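Local coordinates for protein giardin subunit alpha-1 (Giardia intestinalis, PDB 4EVF) that binds calcium and, in a calcium-dependent way, phospholipids such as phosphatidylserine, and is involved in attachment of the parasite to the intestinal mucosa, at residues E134-L139 / Y214-C219. Residues are numbered along the deposited sequence; the frame is centred on the assembly and turned at random.
Sequences EDWCLL and YYTFYC
T216 and F217 carry the 214-219 side of this contact, against D135, W136 and L139. The axes of the short helical segments 135-139 and 214-219 come within 9.2 Å and make an angle of 34°. They belong to the predicted second and third annexin repeats. T216 points at the neighbouring helix. Its OG1 lies 3.2 Å from W136 CB, and the two side chains cross at about a right angle. T216 CG2 reaches L139 CD2 at 3.9 Å. W136 N is hydrogen-bonded to D213 OD1. Beyond CB the W136 indole turns away from the 214-219 segment. Its NE1 hydrogen-bonds E134 OE1 at 2.8 Å. OE1 lies near the indole plane, but the N-H comes at it from above the carboxylate plane. C137 SG sits over one face of the same indole.

F217 comes next and offers a ring face to L139. L139 CD2 stands 3.5 Å from the F217 ring centroid, only 3° off the normal, a centred CH-pi contact. L139 CG is anti to the backbone N (chi1 -178°), which extends the side chain towards that face. D135 CB lies 4.2 Å from F217 CE1. The F217 ring also stacks with Y209, whose hydroxyl hydrogen-bonds D135 OD1. The T216 hydroxyl, packed against W136 CB, is hydrogen-bonded within its own helix to T212 O, so the direct join between the segments rests on shape and dispersion, including the CH-pi contact.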
loop_
_atom_site.group_PDB
_atom_site.type_symbol
_atom_site.label_atom_id
_atom_site.label_comp_id
_atom_site.label_asym_id
_atom_site.label_seq_id
_atom_site.Cartn_x
_atom_site.Cartn_y
_atom_site.Cartn_z
ATOM N N GLU A 134 11.505 -16.339 -11.421
ATOM C CA GLU A 134 11.018 -16.702 -10.093
ATOM C C GLU A 134 9.504 -16.549 -10.009
ATOM O O GLU A 134 8.894 -15.758 -10.734
ATOM C CB GLU A 134 11.673 -15.843 -9.007
ATOM C CG GLU A 134 13.096 -16.248 -8.629
ATOM C CD GLU A 134 13.564 -15.575 -7.345
ATOM O OE1 GLU A 134 13.899 -14.367 -7.387
ATOM O OE2 GLU A 134 13.595 -16.257 -6.294
ATOM N N ASP A 135 8.892 -17.297 -9.106
ATOM C CA ASP A 135 7.438 -17.276 -9.016
ATOM C C ASP A 135 6.880 -15.929 -8.562
ATOM O O ASP A 135 5.774 -15.568 -8.945
ATOM C CB ASP A 135 6.934 -18.413 -8.135
ATOM C CG ASP A 135 7.032 -19.762 -8.824
ATOM O OD1 ASP A 135 6.705 -20.785 -8.188
ATOM O OD2 ASP A 135 7.424 -19.794 -10.009
ATOM N N TRP A 136 7.637 -15.179 -7.759
ATOM C CA TRP A 136 7.162 -13.858 -7.347
ATOM C C TRP A 136 7.024 -12.907 -8.540
ATOM O O TRP A 136 6.079 -12.118 -8.608
ATOM C CB TRP A 136 8.027 -13.252 -6.225
ATOM C CG TRP A 136 9.399 -12.804 -6.639
ATOM C CD1 TRP A 136 10.566 -13.508 -6.526
ATOM C CD2 TRP A 136 9.752 -11.536 -7.204
ATOM N NE1 TRP A 136 11.617 -12.761 -7.001
ATOM C CE2 TRP A 136 11.143 -11.544 -7.419
ATOM C CE3 TRP A 136 9.022 -10.391 -7.549
ATOM C CZ2 TRP A 136 11.816 -10.461 -7.974
ATOM C CZ3 TRP A 136 9.697 -9.318 -8.093
ATOM C CH2 TRP A 136 11.078 -9.360 -8.302
ATOM N N CYS A 137 7.954 -12.997 -9.489
ATOM C CA CYS A 137 7.883 -12.186 -10.704
ATOM C C CYS A 137 6.614 -12.507 -11.476
ATOM O O CYS A 137 5.910 -11.603 -11.924
ATOM C CB CYS A 137 9.081 -12.452 -11.613
ATOM S SG CYS A 137 10.657 -12.613 -10.744
ATOM N N LEU A 138 6.343 -13.802 -11.637
ATOM C CA LEU A 138 5.200 -14.254 -12.423
ATOM C C LEU A 138 3.877 -13.830 -11.780
ATOM O O LEU A 138 2.938 -13.428 -12.476
ATOM C CB LEU A 138 5.246 -15.775 -12.599
ATOM C CG LEU A 138 6.425 -16.372 -13.381
ATOM C CD1 LEU A 138 6.349 -17.881 -13.383
ATOM C CD2 LEU A 138 6.441 -15.838 -14.807
ATOM N N LEU A 139 3.797 -13.929 -10.456
ATOM C CA LEU A 139 2.606 -13.463 -9.745
ATOM C C LEU A 139 2.425 -11.961 -9.883
ATOM O O LEU A 139 1.301 -11.496 -10.076
ATOM C CB LEU A 139 2.619 -13.878 -8.267
ATOM C CG LEU A 139 1.392 -13.483 -7.427
ATOM C CD1 LEU A 139 0.080 -14.028 -7.987
ATOM C CD2 LEU A 139 1.581 -13.961 -5.984
ATOM N N TYR A 214 8.069 -16.039 -0.947
ATOM C CA TYR A 214 7.270 -16.088 0.256
ATOM C C TYR A 214 6.529 -14.779 0.530
ATOM O O TYR A 214 5.305 -14.760 0.676
ATOM C CB TYR A 214 8.132 -16.451 1.475
ATOM C CG TYR A 214 7.345 -16.337 2.747
ATOM C CD1 TYR A 214 6.483 -17.353 3.138
ATOM C CD2 TYR A 214 7.429 -15.195 3.542
ATOM C CE1 TYR A 214 5.738 -17.254 4.289
ATOM C CE2 TYR A 214 6.691 -15.083 4.697
ATOM C CZ TYR A 214 5.840 -16.116 5.064
ATOM O OH TYR A 214 5.095 -16.026 6.213
ATOM N N TYR A 215 7.277 -13.689 0.633
ATOM C CA TYR A 215 6.673 -12.412 0.980
ATOM C C TYR A 215 5.670 -11.944 -0.063
ATOM O O TYR A 215 4.662 -11.338 0.285
ATOM C CB TYR A 215 7.730 -11.344 1.257
ATOM C CG TYR A 215 8.491 -11.657 2.519
ATOM C CD1 TYR A 215 7.841 -11.656 3.744
ATOM C CD2 TYR A 215 9.838 -12.006 2.478
ATOM C CE1 TYR A 215 8.514 -11.976 4.908
ATOM C CE2 TYR A 215 10.524 -12.324 3.633
ATOM C CZ TYR A 215 9.859 -12.302 4.843
ATOM O OH TYR A 215 10.525 -12.614 5.998
ATOM N N THR A 216 5.936 -12.249 -1.326
ATOM C CA THR A 216 5.018 -11.843 -2.394
ATOM C C THR A 216 3.662 -12.531 -2.240
ATOM O O THR A 216 2.607 -11.869 -2.279
ATOM C CB THR A 216 5.591 -12.124 -3.805
ATOM O OG1 THR A 216 6.785 -11.360 -4.014
ATOM C CG2 THR A 216 4.570 -11.752 -4.877
ATOM N N PHE A 217 3.678 -13.851 -2.064
ATOM C CA PHE A 217 2.430 -14.605 -1.883
ATOM C C PHE A 217 1.747 -14.284 -0.548
ATOM O O PHE A 217 0.512 -14.271 -0.439
ATOM C CB PHE A 217 2.676 -16.112 -2.027
ATOM C CG PHE A 217 2.781 -16.578 -3.454
ATOM C CD1 PHE A 217 3.955 -16.401 -4.169
ATOM C CD2 PHE A 217 1.713 -17.207 -4.074
ATOM C CE1 PHE A 217 4.065 -16.826 -5.483
ATOM C CE2 PHE A 217 1.806 -17.635 -5.389
ATOM C CZ PHE A 217 2.995 -17.447 -6.093
ATOM N N TYR A 218 2.556 -14.025 0.475
ATOM C CA TYR A 218 2.030 -13.646 1.774
ATOM C C TYR A 218 1.316 -12.290 1.702
ATOM O O TYR A 218 0.222 -12.119 2.253
ATOM C CB TYR A 218 3.164 -13.598 2.808
ATOM C CG TYR A 218 2.712 -13.676 4.253
ATOM C CD1 TYR A 218 1.576 -14.390 4.615
ATOM C CD2 TYR A 218 3.414 -13.020 5.255
ATOM C CE1 TYR A 218 1.165 -14.463 5.944
ATOM C CE2 TYR A 218 3.015 -13.088 6.582
ATOM C CZ TYR A 218 1.893 -13.809 6.919
ATOM O OH TYR A 218 1.495 -13.867 8.235
ATOM N N CYS A 219 1.927 -11.325 1.020
ATOM C CA CYS A 219 1.283 -10.021 0.863
ATOM C C CYS A 219 -0.004 -10.181 0.050
ATOM O O CYS A 219 -1.038 -9.577 0.368
ATOM C CB CYS A 219 2.222 -9.002 0.209
ATOM S SG CYS A 219 3.542 -8.376 1.338
#